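Local atomic coordinates of cryptochrome DASH, chloroplastic/mitochondrial (Arabidopsis thaliana, PDB entry 2J4D), a protein that repairs cyclobutane pyrimidine dimers in single-stranded DNA as a flavin- and folate-binding photolyase and may also serve as a blue-light photoreceptor. Residues G38-D49 and F134-E144; V52-W62 and S210-G218. All blocks are in the same frame, centred on the assembly; numbering follows the deposited sequence.

Both contacts are built on the alpha/beta domain and use consecutive elements of it: strand 41-46 of contact 1 runs on through a loop into the helix that carries contact 2. Contact 1 joins neighbouring strands in the middle of the parallel sheet, so regular backbone bonds hold it, with polar side chains gathered at its partly exposed ends. Contact 2 is more buried and lies on the outer side of the helix that covers this sheet; there a loop without regular structure is held by apolar side chains and two aspartates. The layers meet where Leu44 packs on Leu58 and where His142 NE2 probably bonds to Asn55 OD1.

Contact 1 of 2, residues G38-D49 and F134-E144; sequences GKGVTILWFRND and FGARTVFAHKE
The middle strand of the five-stranded parallel sheet, 41-46, pairs here with its neighbour 138-142. Their ladder alternates: Ile43 N gives to Thr138 O (3.0 Å), Phe140 N to Ile43 O, and Trp45 N to Phe140 O (2.8 Å). Beta-branched Ile43 and Val139 suit extended backbone and lie side by side, pointing the same way; Ile43 CD1 also meets Ala136 CB at 3.7 Å, the small alanine letting the methyl come this near. On the other face the hydroxyls of Thr42 and Thr138 share one hydrogen bond, OG1 to OG1 2.9 Å, and Thr42 OG1 sits at the edge of the Phe140 ring.

Past the strand ends the contact turns polar. The chain of Arg47, bent at chi3 (-73°), lays its guanidinium between Trp45 CH2 on one face and Glu144 CG on the other, while NH2 gives an in-plane bond to His142 O (3.1 Å). Glu153 forms salt bridges with the same NH2 and with Lys143, and Glu144 turns its carboxylate to Arg333. An alanine in place of Arg47 would probably leave Glu153 with Lys143 alone of these two mates, rob His142 O of its bond and open a gap between Trp45 and Glu144. Two waters join Asn48 N and ND2 to Glu144 OE2; the Asn48 side chain lies about 7 Å from the bound folate. Strand order 3-2-1-4-5 is characteristic of the Rossmann-like alpha/beta domain of photolyases.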
loop_
_atom_site.group_PDB
_atom_site.type_symbol
_atom_site.label_atom_id
_atom_site.label_comp_id
_atom_site.label_asym_id
_atom_site.label_seq_id
_atom_site.Cartn_x
_atom_site.Cartn_y
_atom_site.Cartn_z
ATOM N N GLY A 38 20.941 -29.442 -10.552
ATOM C CA GLY A 38 21.914 -29.458 -9.475
ATOM C C GLY A 38 22.019 -28.219 -8.600
ATOM O O GLY A 38 22.826 -28.201 -7.669
ATOM N N LYS A 39 21.212 -27.192 -8.861
ATOM C CA LYS A 39 21.306 -25.971 -8.062
ATOM C C LYS A 39 20.705 -26.044 -6.657
ATOM O O LYS A 39 20.838 -25.107 -5.866
ATOM C CB LYS A 39 20.739 -24.787 -8.850
ATOM C CG LYS A 39 21.648 -24.407 -10.014
ATOM C CD LYS A 39 21.236 -23.134 -10.715
ATOM C CE LYS A 39 22.243 -22.793 -11.803
ATOM N NZ LYS A 39 21.878 -21.560 -12.543
ATOM N N GLY A 40 20.054 -27.158 -6.345
ATOM C CA GLY A 40 19.496 -27.342 -5.016
ATOM C C GLY A 40 18.234 -26.586 -4.644
ATOM O O GLY A 40 17.601 -25.917 -5.468
ATOM N N VAL A 41 17.884 -26.690 -3.369
ATOM C CA VAL A 41 16.690 -26.061 -2.832
ATOM C C VAL A 41 16.870 -24.609 -2.402
ATOM O O VAL A 41 17.916 -24.224 -1.877
ATOM C CB VAL A 41 16.171 -26.853 -1.613
ATOM C CG1 VAL A 41 14.969 -26.145 -0.995
ATOM C CG2 VAL A 41 15.800 -28.266 -2.036
ATOM N N THR A 42 15.836 -23.808 -2.636
ATOM C CA THR A 42 15.842 -22.414 -2.216
ATOM C C THR A 42 14.484 -22.122 -1.588
ATOM O O THR A 42 13.474 -22.742 -1.933
ATOM C CB THR A 42 16.057 -21.429 -3.392
ATOM O OG1 THR A 42 16.197 -20.097 -2.875
ATOM C CG2 THR A 42 14.866 -21.450 -4.343
ATOM N N ILE A 43 14.468 -21.192 -0.648
ATOM C CA ILE A 43 13.232 -20.799 -0.003
ATOM C C ILE A 43 12.940 -19.378 -0.465
ATOM O O ILE A 43 13.840 -18.540 -0.479
ATOM C CB ILE A 43 13.382 -20.807 1.539
ATOM C CG1 ILE A 43 13.466 -22.254 2.038
ATOM C CG2 ILE A 43 12.213 -20.037 2.189
ATOM C CD1 ILE A 43 13.887 -22.397 3.501
ATOM N N LEU A 44 11.699 -19.122 -0.874
ATOM C CA LEU A 44 11.289 -17.784 -1.288
ATOM C C LEU A 44 10.392 -17.251 -0.172
ATOM O O LEU A 44 9.294 -17.762 0.063
ATOM C CB LEU A 44 10.504 -17.821 -2.606
ATOM C CG LEU A 44 9.966 -16.470 -3.109
ATOM C CD1 LEU A 44 11.099 -15.461 -3.268
ATOM C CD2 LEU A 44 9.252 -16.688 -4.448
ATOM N N TRP A 45 10.875 -16.226 0.516
ATOM C CA TRP A 45 10.146 -15.628 1.631
ATOM C C TRP A 45 9.366 -14.385 1.193
ATOM O O TRP A 45 9.953 -13.353 0.852
ATOM C CB TRP A 45 11.143 -15.309 2.755
ATOM C CG TRP A 45 10.614 -14.481 3.895
ATOM C CD1 TRP A 45 9.360 -14.507 4.427
ATOM C CD2 TRP A 45 11.351 -13.513 4.650
ATOM N NE1 TRP A 45 9.267 -13.608 5.469
ATOM C CE2 TRP A 45 10.476 -12.987 5.627
ATOM C CE3 TRP A 45 12.674 -13.043 4.599
ATOM C CZ2 TRP A 45 10.878 -12.008 6.547
ATOM C CZ3 TRP A 45 13.075 -12.072 5.513
ATOM C CH2 TRP A 45 12.177 -11.565 6.475
ATOM N N PHE A 46 8.040 -14.516 1.200
ATOM C CA PHE A 46 7.123 -13.446 0.815
ATOM C C PHE A 46 6.793 -12.524 1.985
ATOM O O PHE A 46 6.641 -12.972 3.122
ATOM C CB PHE A 46 5.796 -14.037 0.307
ATOM C CG PHE A 46 5.832 -14.528 -1.124
ATOM C CD1 PHE A 46 5.551 -13.661 -2.179
ATOM C CD2 PHE A 46 6.076 -15.870 -1.408
ATOM C CE1 PHE A 46 5.503 -14.118 -3.497
ATOM C CE2 PHE A 46 6.032 -16.346 -2.725
ATOM C CZ PHE A 46 5.743 -15.467 -3.774
ATOM N N ARG A 47 6.686 -11.233 1.694
ATOM C CA ARG A 47 6.299 -10.254 2.697
ATOM C C ARG A 47 5.244 -9.364 2.052
ATOM O O ARG A 47 4.075 -9.745 2.015
ATOM C CB ARG A 47 7.507 -9.461 3.186
ATOM C CG ARG A 47 8.272 -10.222 4.280
ATOM C CD ARG A 47 9.134 -9.301 5.147
ATOM N NE ARG A 47 10.300 -8.836 4.413
ATOM C CZ ARG A 47 11.285 -8.120 4.939
ATOM N NH1 ARG A 47 11.253 -7.769 6.218
ATOM N NH2 ARG A 47 12.326 -7.788 4.183
ATOM N N ASN A 48 5.629 -8.202 1.533
ATOM C CA ASN A 48 4.645 -7.353 0.870
ATOM C C ASN A 48 4.921 -7.304 -0.625
ATOM O O ASN A 48 5.028 -6.244 -1.232
ATOM C CB ASN A 48 4.616 -5.954 1.496
ATOM C CG ASN A 48 3.724 -5.903 2.738
ATOM O OD1 ASN A 48 2.493 -5.978 2.639
ATOM N ND2 ASN A 48 4.339 -5.806 3.907
ATOM N N ASP A 49 5.022 -8.497 -1.200
ATOM C CA ASP A 49 5.282 -8.690 -2.618
ATOM C C ASP A 49 4.455 -9.908 -3.025
ATOM O O ASP A 49 4.950 -10.827 -3.683
ATOM C CB ASP A 49 6.784 -8.941 -2.836
ATOM C CG ASP A 49 7.334 -10.086 -1.971
ATOM O OD1 ASP A 49 6.642 -10.553 -1.044
ATOM O OD2 ASP A 49 8.482 -10.512 -2.214
ATOM N N PHE A 134 14.915 -28.600 4.900
ATOM C CA PHE A 134 14.983 -28.873 3.470
ATOM C C PHE A 134 16.347 -28.651 2.829
ATOM O O PHE A 134 16.497 -28.802 1.619
ATOM C CB PHE A 134 13.916 -28.045 2.754
ATOM C CG PHE A 134 12.510 -28.441 3.115
ATOM C CD1 PHE A 134 11.902 -29.528 2.500
ATOM C CD2 PHE A 134 11.814 -27.760 4.100
ATOM C CE1 PHE A 134 10.617 -29.930 2.866
ATOM C CE2 PHE A 134 10.533 -28.154 4.474
ATOM C CZ PHE A 134 9.934 -29.242 3.854
ATOM N N GLY A 135 17.339 -28.303 3.641
ATOM C CA GLY A 135 18.675 -28.076 3.114
ATOM C C GLY A 135 18.754 -26.972 2.074
ATOM O O GLY A 135 19.501 -27.078 1.099
ATOM N N ALA A 136 17.984 -25.906 2.276
ATOM C CA ALA A 136 17.979 -24.777 1.353
ATOM C C ALA A 136 19.328 -24.067 1.373
ATOM O O ALA A 136 19.907 -23.857 2.426
ATOM C CB ALA A 136 16.876 -23.803 1.741
ATOM N N ARG A 137 19.836 -23.692 0.209
ATOM C CA ARG A 137 21.117 -22.997 0.158
ATOM C C ARG A 137 20.908 -21.508 0.400
ATOM O O ARG A 137 21.800 -20.808 0.876
ATOM C CB ARG A 137 21.763 -23.169 -1.216
ATOM C CG ARG A 137 21.877 -24.602 -1.691
ATOM C CD ARG A 137 22.636 -24.665 -3.010
ATOM N NE ARG A 137 22.776 -26.035 -3.491
ATOM C CZ ARG A 137 23.408 -26.372 -4.611
ATOM N NH1 ARG A 137 23.963 -25.434 -5.370
ATOM N NH2 ARG A 137 23.482 -27.644 -4.974
ATOM N N THR A 138 19.713 -21.033 0.076
ATOM C CA THR A 138 19.417 -19.617 0.204
ATOM C C THR A 138 17.962 -19.337 0.553
ATOM O O THR A 138 17.090 -20.192 0.398
ATOM C CB THR A 138 19.668 -18.913 -1.131
ATOM O OG1 THR A 138 18.905 -19.581 -2.144
ATOM C CG2 THR A 138 21.127 -18.965 -1.521
ATOM N N VAL A 139 17.724 -18.129 1.051
ATOM C CA VAL A 139 16.378 -17.653 1.336
ATOM C C VAL A 139 16.365 -16.304 0.617
ATOM O O VAL A 139 17.175 -15.425 0.924
ATOM C CB VAL A 139 16.116 -17.413 2.834
ATOM C CG1 VAL A 139 14.726 -16.782 3.013
ATOM C CG2 VAL A 139 16.197 -18.726 3.604
ATOM N N PHE A 140 15.479 -16.171 -0.364
ATOM C CA PHE A 140 15.334 -14.944 -1.144
ATOM C C PHE A 140 14.131 -14.150 -0.645
ATOM O O PHE A 140 13.112 -14.726 -0.272
ATOM C CB PHE A 140 15.110 -15.282 -2.623
ATOM C CG PHE A 140 16.364 -15.645 -3.360
ATOM C CD1 PHE A 140 17.221 -14.655 -3.821
ATOM C CD2 PHE A 140 16.698 -16.979 -3.578
ATOM C CE1 PHE A 140 18.399 -14.987 -4.494
ATOM C CE2 PHE A 140 17.870 -17.320 -4.248
ATOM C CZ PHE A 140 18.723 -16.321 -4.708
ATOM N N ALA A 141 14.256 -12.828 -0.649
ATOM C CA ALA A 141 13.163 -11.964 -0.232
ATOM C C ALA A 141 13.446 -10.561 -0.736
ATOM O O ALA A 141 14.574 -10.239 -1.111
ATOM C CB ALA A 141 13.036 -11.954 1.286
ATOM N N HIS A 142 12.412 -9.732 -0.758
ATOM C CA HIS A 142 12.585 -8.356 -1.184
ATOM C C HIS A 142 13.085 -7.551 -0.004
ATOM O O HIS A 142 12.700 -7.798 1.137
ATOM C CB HIS A 142 11.267 -7.782 -1.691
ATOM C CG HIS A 142 10.977 -8.144 -3.111
ATOM N ND1 HIS A 142 11.735 -7.678 -4.164
ATOM C CD2 HIS A 142 10.028 -8.939 -3.654
ATOM C CE1 HIS A 142 11.264 -8.170 -5.296
ATOM N NE2 HIS A 142 10.227 -8.940 -5.015
ATOM N N LYS A 143 13.949 -6.587 -0.294
ATOM C CA LYS A 143 14.522 -5.717 0.721
ATOM C C LYS A 143 13.487 -4.695 1.168
ATOM O O LYS A 143 12.775 -4.125 0.338
ATOM C CB LYS A 143 15.723 -4.973 0.133
ATOM C CG LYS A 143 16.458 -4.058 1.118
ATOM C CD LYS A 143 17.398 -4.866 2.015
ATOM C CE LYS A 143 18.077 -3.984 3.056
ATOM N NZ LYS A 143 17.100 -3.526 4.088
ATOM N N GLU A 144 13.382 -4.474 2.472
ATOM C CA GLU A 144 12.455 -3.465 2.970
ATOM C C GLU A 144 13.290 -2.292 3.484
ATOM O O GLU A 144 14.523 -2.377 3.535
ATOM C CB GLU A 144 11.556 -4.040 4.063
ATOM C CG GLU A 144 10.450 -4.922 3.505
ATOM C CD GLU A 144 9.371 -4.129 2.764
ATOM O OE1 GLU A 144 9.556 -2.914 2.541
ATOM O OE2 GLU A 144 8.332 -4.726 2.402
HETATM O O HOH W 1 19.977 -27.700 -1.707
HETATM O O HOH W 2 9.860 -10.885 0.133
HETATM O O HOH W 3 10.214 -8.671 1.588
HETATM O O HOH W 4 8.045 -6.894 0.883
HETATM O O HOH W 5 6.917 -5.522 4.470
#

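Contact 2 of 2, residues V52-W62 and S210-G218; sequences VLDNDALYKAW and STRIPLSLG
With CG anti to the backbone N (chi1 172°), Trp62 swings its indole out from the helix toward the loop, and Leu217, whose CG lies anti to its own carbonyl carbon (chi1 -64°), brings CD2 over the same ring face that Pro214 covers. Both are CH-pi contacts: Pro214 CG stands 3.6 Å from the centroid of the six-membered ring, almost on its normal, and Leu217 CD2 lies 3.9 Å from that of the five-membered ring. Rigid proline and branched leucine suit a broad, flat surface. The other methyl of Leu217, CD1, meets Leu58 CD2 tip to tip at 3.9 Å.

Ile213 spreads its branches between three neighbours: CG2 touches Val52 CG1 and Leu58 CD2, and CD1 reaches Tyr59 CB at 4.0 Å. The helix that offers these side chains packs its inner side, through Ala57 and Ala61, on the parallel sheet of the alpha/beta domain; the irregular segment 210-218 covers part of the side turned away from the sheet. Asn55 is the N-cap, its OD1 accepting from Leu58 N (2.9 Å) from above the amide plane.

At the helix start the chemistry is polar. Thr211 N gives to Asp54 OD1 (2.8 Å) on the anti side, tilted 33° out of the carboxylate plane, and Thr211 OG1 is modelled so close to Asp56 OD1 that the length of this bond is doubtful. The threonine methyl, CG2, lies instead against Tyr59 CB. Arg300 forms salt bridges with both aspartates, probably offsetting their negative charge, and Ser298 bonds to Asp54 OD2. A water bridges Asp54 N and Thr211 O.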
loop_
_atom_site.group_PDB
_atom_site.type_symbol
_atom_site.label_atom_id
_atom_site.label_comp_id
_atom_site.label_asym_id
_atom_site.label_seq_id
_atom_site.Cartn_x
_atom_site.Cartn_y
_atom_site.Cartn_z
ATOM N N VAL A 52 3.065 -12.944 -8.516
ATOM C CA VAL A 52 3.934 -13.774 -9.330
ATOM C C VAL A 52 4.529 -12.875 -10.414
ATOM O O VAL A 52 5.728 -12.922 -10.681
ATOM C CB VAL A 52 3.143 -14.926 -9.990
ATOM C CG1 VAL A 52 4.015 -15.656 -10.995
ATOM C CG2 VAL A 52 2.659 -15.886 -8.926
ATOM N N LEU A 53 3.696 -12.032 -11.019
ATOM C CA LEU A 53 4.171 -11.133 -12.075
ATOM C C LEU A 53 5.261 -10.165 -11.634
ATOM O O LEU A 53 5.242 -9.656 -10.510
ATOM C CB LEU A 53 3.024 -10.288 -12.640
ATOM C CG LEU A 53 2.098 -10.819 -13.732
ATOM C CD1 LEU A 53 1.168 -9.701 -14.165
ATOM C CD2 LEU A 53 2.910 -11.307 -14.923
ATOM N N ASP A 54 6.204 -9.910 -12.537
ATOM C CA ASP A 54 7.274 -8.952 -12.294
ATOM C C ASP A 54 7.840 -9.039 -10.880
ATOM O O ASP A 54 7.984 -8.026 -10.189
ATOM C CB ASP A 54 6.732 -7.543 -12.571
ATOM C CG ASP A 54 7.791 -6.468 -12.433
ATOM O OD1 ASP A 54 8.947 -6.718 -12.827
ATOM O OD2 ASP A 54 7.463 -5.367 -11.947
ATOM N N ASN A 55 8.160 -10.257 -10.460
ATOM C CA ASN A 55 8.709 -10.500 -9.132
ATOM C C ASN A 55 10.158 -10.966 -9.274
ATOM O O ASN A 55 10.402 -12.133 -9.589
ATOM C CB ASN A 55 7.896 -11.590 -8.420
ATOM C CG ASN A 55 8.310 -11.768 -6.967
ATOM O OD1 ASN A 55 9.475 -11.627 -6.626
ATOM N ND2 ASN A 55 7.353 -12.092 -6.114
ATOM N N ASP A 56 11.106 -10.055 -9.043
ATOM C CA ASP A 56 12.530 -10.372 -9.150
ATOM C C ASP A 56 13.027 -11.384 -8.130
ATOM O O ASP A 56 13.953 -12.151 -8.415
ATOM C CB ASP A 56 13.385 -9.108 -9.022
ATOM C CG ASP A 56 13.362 -8.266 -10.271
ATOM O OD1 ASP A 56 13.277 -8.844 -11.371
ATOM O OD2 ASP A 56 13.441 -7.030 -10.156
ATOM N N ALA A 57 12.449 -11.375 -6.932
ATOM C CA ALA A 57 12.882 -12.335 -5.917
ATOM C C ALA A 57 12.524 -13.744 -6.398
ATOM O O ALA A 57 13.338 -14.669 -6.312
ATOM C CB ALA A 57 12.212 -12.031 -4.573
ATOM N N LEU A 58 11.302 -13.896 -6.903
ATOM C CA LEU A 58 10.830 -15.171 -7.433
ATOM C C LEU A 58 11.697 -15.581 -8.622
ATOM O O LEU A 58 12.104 -16.735 -8.744
ATOM C CB LEU A 58 9.375 -15.045 -7.892
ATOM C CG LEU A 58 8.786 -16.228 -8.668
ATOM C CD1 LEU A 58 8.806 -17.474 -7.800
ATOM C CD2 LEU A 58 7.355 -15.907 -9.094
ATOM N N TYR A 59 11.983 -14.635 -9.510
ATOM C CA TYR A 59 12.811 -14.968 -10.661
ATOM C C TYR A 59 14.211 -15.434 -10.247
ATOM O O TYR A 59 14.714 -16.436 -10.758
ATOM C CB TYR A 59 12.958 -13.776 -11.612
ATOM C CG TYR A 59 13.714 -14.155 -12.864
ATOM C CD1 TYR A 59 13.054 -14.716 -13.954
ATOM C CD2 TYR A 59 15.102 -14.052 -12.917
ATOM C CE1 TYR A 59 13.754 -15.171 -15.066
ATOM C CE2 TYR A 59 15.813 -14.508 -14.021
ATOM C CZ TYR A 59 15.131 -15.069 -15.089
ATOM O OH TYR A 59 15.830 -15.553 -16.168
ATOM N N LYS A 60 14.843 -14.704 -9.334
ATOM C CA LYS A 60 16.194 -15.060 -8.896
ATOM C C LYS A 60 16.219 -16.392 -8.154
ATOM O O LYS A 60 17.186 -17.160 -8.259
ATOM C CB LYS A 60 16.772 -13.944 -8.020
ATOM C CG LYS A 60 18.202 -14.180 -7.531
ATOM C CD LYS A 60 19.174 -14.500 -8.665
ATOM C CE LYS A 60 20.632 -14.385 -8.215
ATOM N NZ LYS A 60 21.253 -13.088 -8.631
ATOM N N ALA A 61 15.156 -16.665 -7.408
ATOM C CA ALA A 61 15.046 -17.915 -6.664
ATOM C C ALA A 61 14.961 -19.081 -7.650
ATOM O O ALA A 61 15.647 -20.098 -7.509
ATOM C CB ALA A 61 13.808 -17.887 -5.791
ATOM N N TRP A 62 14.113 -18.917 -8.656
ATOM C CA TRP A 62 13.914 -19.935 -9.675
ATOM C C TRP A 62 15.167 -20.202 -10.499
ATOM O O TRP A 62 15.522 -21.353 -10.741
ATOM C CB TRP A 62 12.778 -19.507 -10.603
ATOM C CG TRP A 62 12.607 -20.378 -11.808
ATOM C CD1 TRP A 62 12.043 -21.622 -11.855
ATOM C CD2 TRP A 62 12.988 -20.058 -13.148
ATOM N NE1 TRP A 62 12.045 -22.094 -13.149
ATOM C CE2 TRP A 62 12.621 -21.155 -13.961
ATOM C CE3 TRP A 62 13.605 -18.949 -13.744
ATOM C CZ2 TRP A 62 12.851 -21.175 -15.341
ATOM C CZ3 TRP A 62 13.833 -18.970 -15.119
ATOM C CH2 TRP A 62 13.456 -20.077 -15.898
ATOM N N SER A 210 9.439 -4.819 -17.088
ATOM C CA SER A 210 9.056 -5.699 -15.998
ATOM C C SER A 210 9.732 -7.050 -16.229
ATOM O O SER A 210 9.981 -7.440 -17.370
ATOM C CB SER A 210 7.530 -5.851 -15.945
ATOM O OG SER A 210 7.041 -6.544 -17.074
ATOM N N THR A 211 10.054 -7.748 -15.147
ATOM C CA THR A 211 10.701 -9.051 -15.254
ATOM C C THR A 211 9.700 -10.122 -15.704
ATOM O O THR A 211 8.612 -10.249 -15.131
ATOM C CB THR A 211 11.334 -9.447 -13.901
ATOM O OG1 THR A 211 12.375 -8.512 -13.582
ATOM C CG2 THR A 211 11.923 -10.850 -13.961
ATOM N N ARG A 212 10.064 -10.875 -16.743
ATOM C CA ARG A 212 9.200 -11.926 -17.273
ATOM C C ARG A 212 9.384 -13.209 -16.484
ATOM O O ARG A 212 10.505 -13.643 -16.241
ATOM C CB ARG A 212 9.497 -12.190 -18.752
ATOM C CG ARG A 212 9.396 -10.953 -19.617
ATOM C CD ARG A 212 8.131 -10.173 -19.313
ATOM N NE ARG A 212 8.376 -8.735 -19.377
ATOM C CZ ARG A 212 7.871 -7.924 -20.300
ATOM N NH1 ARG A 212 7.076 -8.406 -21.252
ATOM N NH2 ARG A 212 8.173 -6.633 -20.277
ATOM N N ILE A 213 8.267 -13.812 -16.102
ATOM C CA ILE A 213 8.267 -15.022 -15.299
ATOM C C ILE A 213 7.787 -16.226 -16.110
ATOM O O ILE A 213 6.772 -16.150 -16.806
ATOM C CB ILE A 213 7.327 -14.851 -14.081
ATOM C CG1 ILE A 213 7.726 -13.610 -13.270
ATOM C CG2 ILE A 213 7.352 -16.101 -13.224
ATOM C CD1 ILE A 213 9.136 -13.652 -12.666
ATOM N N PRO A 214 8.506 -17.356 -16.025
ATOM C CA PRO A 214 8.093 -18.549 -16.777
ATOM C C PRO A 214 6.772 -19.126 -16.294
ATOM O O PRO A 214 6.393 -18.952 -15.135
ATOM C CB PRO A 214 9.262 -19.513 -16.574
ATOM C CG PRO A 214 9.846 -19.091 -15.258
ATOM C CD PRO A 214 9.791 -17.579 -15.340
ATOM N N LEU A 215 6.068 -19.811 -17.188
ATOM C CA LEU A 215 4.783 -20.408 -16.846
ATOM C C LEU A 215 4.944 -21.633 -15.956
ATOM O O LEU A 215 4.016 -22.028 -15.259
ATOM C CB LEU A 215 4.023 -20.784 -18.121
ATOM C CG LEU A 215 3.527 -19.588 -18.940
ATOM C CD1 LEU A 215 2.828 -20.071 -20.206
ATOM C CD2 LEU A 215 2.579 -18.756 -18.087
ATOM N N SER A 216 6.129 -22.229 -15.981
ATOM C CA SER A 216 6.420 -23.412 -15.171
ATOM C C SER A 216 7.529 -23.052 -14.192
ATOM O O SER A 216 8.647 -22.740 -14.607
ATOM C CB SER A 216 6.873 -24.567 -16.070
ATOM O OG SER A 216 7.419 -25.626 -15.305
ATOM N N LEU A 217 7.221 -23.100 -12.900
ATOM C CA LEU A 217 8.190 -22.743 -11.866
ATOM C C LEU A 217 8.523 -23.866 -10.891
ATOM O O LEU A 217 9.435 -23.728 -10.070
ATOM C CB LEU A 217 7.665 -21.548 -11.068
ATOM C CG LEU A 217 7.470 -20.226 -11.811
ATOM C CD1 LEU A 217 6.717 -19.247 -10.914
ATOM C CD2 LEU A 217 8.820 -19.659 -12.211
ATOM N N GLY A 218 7.768 -24.962 -10.962
ATOM C CA GLY A 218 7.997 -26.083 -10.067
ATOM C C GLY A 218 9.305 -26.812 -10.319
ATOM O O GLY A 218 10.058 -26.461 -11.230
HETATM O O HOH W 6 5.995 -10.402 -15.248
#